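Local coordinates for protein tRNA threonylcarbamoyladenosine dehydratase (Escherichia coli, PDB 4D79) that catalyses the ATP-dependent dehydration of threonylcarbamoyladenosine at position 37 of tRNAs that read codons beginning with adenine, giving its cyclic form, at residues 44-49 with 91-96; 137-142 with 183-188. All coordinates share one frame; numbering follows the deposited sequence.

Contact 1: 44-49 with 91-96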
loop_
_atom_site.group_PDB
_atom_site.type_symbol
_atom_site.label_atom_id
_atom_site.label_comp_id
_atom_site.label_asym_id
_atom_site.label_seq_id
_atom_site.Cartn_x
_atom_site.Cartn_y
_atom_site.Cartn_z
ATOM N N TRP B 44 1.517 6.087 4.956
ATOM C CA TRP B 44 1.757 5.485 3.653
ATOM C C TRP B 44 1.681 6.512 2.531
ATOM O O TRP B 44 2.431 6.406 1.562
ATOM C CB TRP B 44 0.770 4.339 3.380
ATOM C CG TRP B 44 0.734 3.396 4.484
ATOM C CD1 TRP B 44 -0.097 3.455 5.537
ATOM C CD2 TRP B 44 1.588 2.253 4.704
ATOM N NE1 TRP B 44 0.146 2.435 6.391
ATOM C CE2 TRP B 44 1.173 1.670 5.915
ATOM C CE3 TRP B 44 2.628 1.660 3.983
ATOM C CZ2 TRP B 44 1.780 0.547 6.449
ATOM C CZ3 TRP B 44 3.224 0.527 4.496
ATOM C CH2 TRP B 44 2.805 -0.019 5.720
ATOM N N ALA B 45 0.806 7.522 2.635
ATOM C CA ALA B 45 0.836 8.583 1.639
ATOM C C ALA B 45 2.214 9.247 1.625
ATOM O O ALA B 45 2.783 9.525 0.559
ATOM C CB ALA B 45 -0.276 9.599 1.919
ATOM N N ALA B 46 2.763 9.512 2.808
ATOM C CA ALA B 46 4.048 10.181 2.886
ATOM C C ALA B 46 5.136 9.331 2.256
ATOM O O ALA B 46 5.992 9.851 1.518
ATOM C CB ALA B 46 4.374 10.508 4.346
ATOM N N GLU B 47 5.104 8.018 2.537
ATOM C CA GLU B 47 6.008 7.058 1.920
ATOM C C GLU B 47 5.909 7.115 0.402
ATOM O O GLU B 47 6.918 7.199 -0.304
ATOM C CB GLU B 47 5.694 5.644 2.429
ATOM C CG GLU B 47 6.555 4.532 1.837
ATOM C CD GLU B 47 7.847 4.316 2.592
ATOM O OE1 GLU B 47 8.079 5.059 3.574
ATOM O OE2 GLU B 47 8.607 3.377 2.225
ATOM N N ALA B 48 4.696 7.073 -0.116
ATOM C CA ALA B 48 4.512 7.051 -1.559
ATOM C C ALA B 48 5.006 8.347 -2.223
ATOM O O ALA B 48 5.575 8.309 -3.332
ATOM C CB ALA B 48 3.042 6.820 -1.869
ATOM N N LEU B 49 4.780 9.490 -1.584
ATOM C CA LEU B 49 5.287 10.759 -2.127
ATOM C C LEU B 49 6.812 10.749 -2.217
ATOM O O LEU B 49 7.392 11.151 -3.224
ATOM C CB LEU B 49 4.837 11.911 -1.257
ATOM C CG LEU B 49 3.360 12.208 -1.237
ATOM C CD1 LEU B 49 3.086 13.177 -0.084
ATOM C CD2 LEU B 49 2.875 12.748 -2.538
ATOM N N GLU B 91 12.532 11.271 9.228
ATOM C CA GLU B 91 13.837 10.625 9.148
ATOM C C GLU B 91 13.831 9.499 8.127
ATOM O O GLU B 91 14.834 9.259 7.437
ATOM C CB GLU B 91 14.257 10.084 10.514
ATOM C CG GLU B 91 15.675 9.561 10.488
ATOM C CD GLU B 91 16.670 10.633 10.063
ATOM O OE1 GLU B 91 16.410 11.834 10.327
ATOM O OE2 GLU B 91 17.682 10.279 9.418
ATOM N N ARG B 92 12.722 8.767 8.042
ATOM C CA ARG B 92 12.600 7.742 7.024
ATOM C C ARG B 92 12.643 8.341 5.623
ATOM O O ARG B 92 13.305 7.791 4.728
ATOM C CB ARG B 92 11.310 6.969 7.235
ATOM C CG ARG B 92 11.181 5.811 6.301
ATOM C CD ARG B 92 9.959 4.947 6.632
ATOM N NE ARG B 92 9.692 4.087 5.503
ATOM C CZ ARG B 92 10.330 2.944 5.275
ATOM N NH1 ARG B 92 11.252 2.502 6.136
ATOM N NH2 ARG B 92 10.056 2.263 4.176
ATOM N N ILE B 93 11.933 9.454 5.405
ATOM C CA ILE B 93 11.923 10.081 4.084
ATOM C C ILE B 93 13.331 10.511 3.690
ATOM O O ILE B 93 13.727 10.379 2.522
ATOM C CB ILE B 93 10.923 11.252 4.051
ATOM C CG1 ILE B 93 9.501 10.678 4.103
ATOM C CG2 ILE B 93 11.150 12.106 2.806
ATOM C CD1 ILE B 93 8.432 11.702 4.306
ATOM N N ARG B 94 14.121 10.984 4.662
ATOM C CA ARG B 94 15.504 11.390 4.395
ATOM C C ARG B 94 16.382 10.200 4.018
ATOM O O ARG B 94 17.402 10.375 3.336
ATOM C CB ARG B 94 16.085 12.112 5.618
ATOM C CG ARG B 94 15.361 13.441 5.923
ATOM C CD ARG B 94 15.957 14.237 7.068
ATOM N NE ARG B 94 15.060 15.338 7.444
ATOM C CZ ARG B 94 14.430 15.458 8.610
ATOM N NH1 ARG B 94 14.600 14.551 9.563
ATOM N NH2 ARG B 94 13.633 16.506 8.830
ATOM N N GLN B 95 16.021 8.990 4.470
ATOM C CA GLN B 95 16.702 7.768 4.045
ATOM C C GLN B 95 16.257 7.326 2.662
ATOM O O GLN B 95 17.051 6.735 1.916
ATOM C CB GLN B 95 16.450 6.646 5.062
ATOM C CG GLN B 95 17.324 6.798 6.271
ATOM C CD GLN B 95 18.706 6.210 6.007
ATOM O OE1 GLN B 95 18.845 5.087 5.489
ATOM N NE2 GLN B 95 19.726 6.975 6.314
ATOM N N ILE B 96 15.011 7.618 2.305
ATOM C CA ILE B 96 14.513 7.294 0.980
ATOM C C ILE B 96 15.152 8.201 -0.050
ATOM O O ILE B 96 15.674 7.738 -1.071
ATOM C CB ILE B 96 12.984 7.392 0.936
ATOM C CG1 ILE B 96 12.368 6.227 1.765
ATOM C CG2 ILE B 96 12.482 7.330 -0.517
ATOM C CD1 ILE B 96 10.863 6.313 1.928
#
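Segments 44-49 and 91-96, parts of helices 42-51 and 85-96, run side by side in nearly the same direction, their axes 10.2 Å apart at a crossing angle of -22°. Glu-47 and Arg-92 bridge the gap with a two-pronged salt bridge. The arginine comes side-on, with the carboxylate at its guanidinium edge: Arg-92 NE donates to Glu-47 OE1 at 2.7 Å, and Arg-92 NH2 to Glu-47 OE2, also at 2.7 Å. Each oxygen is met on its syn side, the nitrogens standing somewhat out of the carboxylate plane, and the two planes are tilted by 17°. Arg-92 reaches across with an extended chain, whereas Glu-47 bends at chi2 (87°) to turn its carboxylate toward the arginine. The Ile-96 CD1 methyl lies 3.5 Å from Glu-47 OE1, the oxygen that accepts from Arg-92 NE. The apolar pair is Ala-46 CB with Ile-93 CD1, 4.2 Å apart; the short alanine side chain lets this methyl approach the helix backbone, and Leu-59 of strand 56-60 touches both residues. Arg-51 forms a second salt bridge with Glu-47 OE2. Two arginines on one buried carboxylate would favour its ionised form; the paired bonds fix both groups' orientation, while Arg-92 NH2, also bonded to Ile-74 O of the second subunit, links them to the dimer partner.

Contact 2: 137-142 with 183-188; sequences ALIAYC and ERLKSD
Leu-185 is the one residue of segment 183-188 that makes this contact, setting its two methyl groups against neighbouring residues of helix 132-144. Its CD1 lies 4.0 Å from Ile-139 CG2, and its CD2 packs against Ala-140 CB, again at 4.0 Å. The Ile-139 and Leu-185 side chains cross at about a right angle, branch against branch. With chi1 at -71°, Ile-139 turns its CG2 branch toward the leucine, where CG2 meets both methyls, Leu-185 CD2 being only slightly farther at 4.1 Å. Alanine suits position 140 because its single methyl lets Leu-185 come close to the backbone: Leu-185 CD2 is also 4.0 Å from Ala-140 N. Around this core, Ala-136 and Leu-169 also touch Leu-185, while Leu-181 meets Ile-139 and Phe-189 packs on Ala-137 and Ala-140, so residues along helix 176-189 extend the apolar seam before and after Leu-185. Elsewhere on helix 132-144, Leu-138 and Tyr-141 rest on helix 114-118. The contact is plain hydrophobic helix packing within the ThiF-family fold: helix 132-144 connects the parallel strands 124-127 and 149-152 in a beta-alpha-beta crossover of the Rossmann-like sheet, and helix 176-189 packs against it.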
loop_
_atom_site.group_PDB
_atom_site.type_symbol
_atom_site.label_atom_id
_atom_site.label_comp_id
_atom_site.label_asym_id
_atom_site.label_seq_id
_atom_site.Cartn_x
_atom_site.Cartn_y
_atom_site.Cartn_z
ATOM N N ALA B 137 -12.164 21.903 9.343
ATOM C CA ALA B 137 -11.468 23.180 9.246
ATOM C C ALA B 137 -10.440 23.166 8.109
ATOM O O ALA B 137 -10.307 24.150 7.367
ATOM C CB ALA B 137 -10.790 23.484 10.578
ATOM N N LEU B 138 -9.704 22.059 7.953
ATOM C CA LEU B 138 -8.739 21.976 6.866
ATOM C C LEU B 138 -9.455 21.993 5.520
ATOM O O LEU B 138 -9.078 22.739 4.611
ATOM C CB LEU B 138 -7.875 20.707 7.002
ATOM C CG LEU B 138 -6.814 20.469 5.916
ATOM C CD1 LEU B 138 -5.788 21.587 5.973
ATOM C CD2 LEU B 138 -6.143 19.114 6.088
ATOM N N ILE B 139 -10.507 21.184 5.383
ATOM C CA ILE B 139 -11.197 21.069 4.099
ATOM C C ILE B 139 -11.834 22.388 3.702
ATOM O O ILE B 139 -11.729 22.813 2.544
ATOM C CB ILE B 139 -12.227 19.928 4.152
ATOM C CG1 ILE B 139 -11.478 18.594 4.175
ATOM C CG2 ILE B 139 -13.216 19.971 2.958
ATOM C CD1 ILE B 139 -12.360 17.481 4.529
ATOM N N ALA B 140 -12.531 23.038 4.645
ATOM C CA ALA B 140 -13.190 24.304 4.351
ATOM C C ALA B 140 -12.178 25.353 3.899
ATOM O O ALA B 140 -12.396 26.044 2.899
ATOM C CB ALA B 140 -13.986 24.761 5.575
ATOM N N TYR B 141 -11.027 25.420 4.568
ATOM C CA TYR B 141 -9.998 26.380 4.198
ATOM C C TYR B 141 -9.422 26.095 2.813
ATOM O O TYR B 141 -9.296 27.010 1.984
ATOM C CB TYR B 141 -8.888 26.403 5.247
ATOM C CG TYR B 141 -7.922 27.531 4.965
ATOM C CD1 TYR B 141 -8.174 28.826 5.443
ATOM C CD2 TYR B 141 -6.829 27.329 4.163
ATOM C CE1 TYR B 141 -7.309 29.887 5.150
ATOM C CE2 TYR B 141 -5.950 28.362 3.865
ATOM C CZ TYR B 141 -6.218 29.644 4.352
ATOM O OH TYR B 141 -5.348 30.639 4.050
ATOM N N CYS B 142 -9.029 24.832 2.531
ATOM C CA CYS B 142 -8.450 24.557 1.228
ATOM C C CYS B 142 -9.474 24.741 0.127
ATOM O O CYS B 142 -9.147 25.274 -0.934
ATOM C CB CYS B 142 -7.880 23.122 1.171
ATOM S SG CYS B 142 -6.449 22.997 2.233
ATOM N N GLU B 183 -21.614 16.889 7.724
ATOM C CA GLU B 183 -22.488 17.595 8.653
ATOM C C GLU B 183 -21.768 18.760 9.322
ATOM O O GLU B 183 -22.348 19.845 9.480
ATOM C CB GLU B 183 -23.038 16.605 9.688
ATOM C CG GLU B 183 -23.910 15.491 9.088
ATOM C CD GLU B 183 -24.834 15.982 7.980
ATOM O OE1 GLU B 183 -25.830 16.672 8.294
ATOM O OE2 GLU B 183 -24.561 15.683 6.795
ATOM N N ARG B 184 -20.498 18.569 9.710
ATOM C CA ARG B 184 -19.766 19.658 10.352
ATOM C C ARG B 184 -19.427 20.762 9.359
ATOM O O ARG B 184 -19.417 21.951 9.715
ATOM C CB ARG B 184 -18.487 19.153 11.017
ATOM C CG ARG B 184 -17.869 20.184 11.947
ATOM C CD ARG B 184 -18.744 20.355 13.189
ATOM N NE ARG B 184 -18.634 19.240 14.123
ATOM C CZ ARG B 184 -17.764 19.208 15.130
ATOM N NH1 ARG B 184 -16.980 20.254 15.360
ATOM N NH2 ARG B 184 -17.711 18.159 15.942
ATOM N N LEU B 185 -19.109 20.394 8.123
ATOM C CA LEU B 185 -18.834 21.416 7.122
ATOM C C LEU B 185 -20.023 22.344 6.951
ATOM O O LEU B 185 -19.858 23.560 6.807
ATOM C CB LEU B 185 -18.478 20.777 5.782
ATOM C CG LEU B 185 -17.062 20.220 5.651
ATOM C CD1 LEU B 185 -16.905 19.343 4.410
ATOM C CD2 LEU B 185 -16.055 21.369 5.632
ATOM N N LYS B 186 -21.223 21.789 6.964
ATOM C CA LYS B 186 -22.413 22.601 6.785
ATOM C C LYS B 186 -22.648 23.492 8.002
ATOM O O LYS B 186 -22.739 24.715 7.875
ATOM C CB LYS B 186 -23.608 21.693 6.494
ATOM C CG LYS B 186 -24.958 22.412 6.405
ATOM C CD LYS B 186 -26.063 21.452 5.956
ATOM C CE LYS B 186 -27.454 22.074 6.060
ATOM N NZ LYS B 186 -28.512 21.213 5.440
ATOM N N SER B 187 -22.678 22.902 9.199
ATOM C CA SER B 187 -23.073 23.647 10.390
ATOM C C SER B 187 -22.012 24.664 10.798
ATOM O O SER B 187 -22.351 25.774 11.218
ATOM C CB SER B 187 -23.383 22.679 11.536
ATOM O OG SER B 187 -22.230 21.946 11.918
ATOM N N ASP B 188 -20.726 24.315 10.684
ATOM C CA ASP B 188 -19.654 25.161 11.208
ATOM C C ASP B 188 -19.010 26.082 10.177
ATOM O O ASP B 188 -18.320 27.025 10.578
ATOM C CB ASP B 188 -18.536 24.308 11.825
ATOM C CG ASP B 188 -18.917 23.737 13.165
ATOM O OD1 ASP B 188 -20.126 23.566 13.398
ATOM O OD2 ASP B 188 -18.015 23.461 13.983
#

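Overall arrangement
Contacts 1 and 2 lie on opposite sides of the chain's centre, 29 Å apart between centres and about 12 Å between nearest atoms, without touching. They follow one another along the chain, contact 1 closing before contact 2 opens, and all four segments lie within the ThiF-family region. Bound ATP lies at a similar distance from both: the side chains of Ala-46 in contact 1 and Ile-139 in contact 2 are each about 11 Å from the nucleotide, too far for direct contact. Their chemistry and surroundings differ as well. Contact 1 centres on a salt bridge and reaches the second subunit, whereas contact 2 is wholly apolar and is touched by no other protein chain of the assembly.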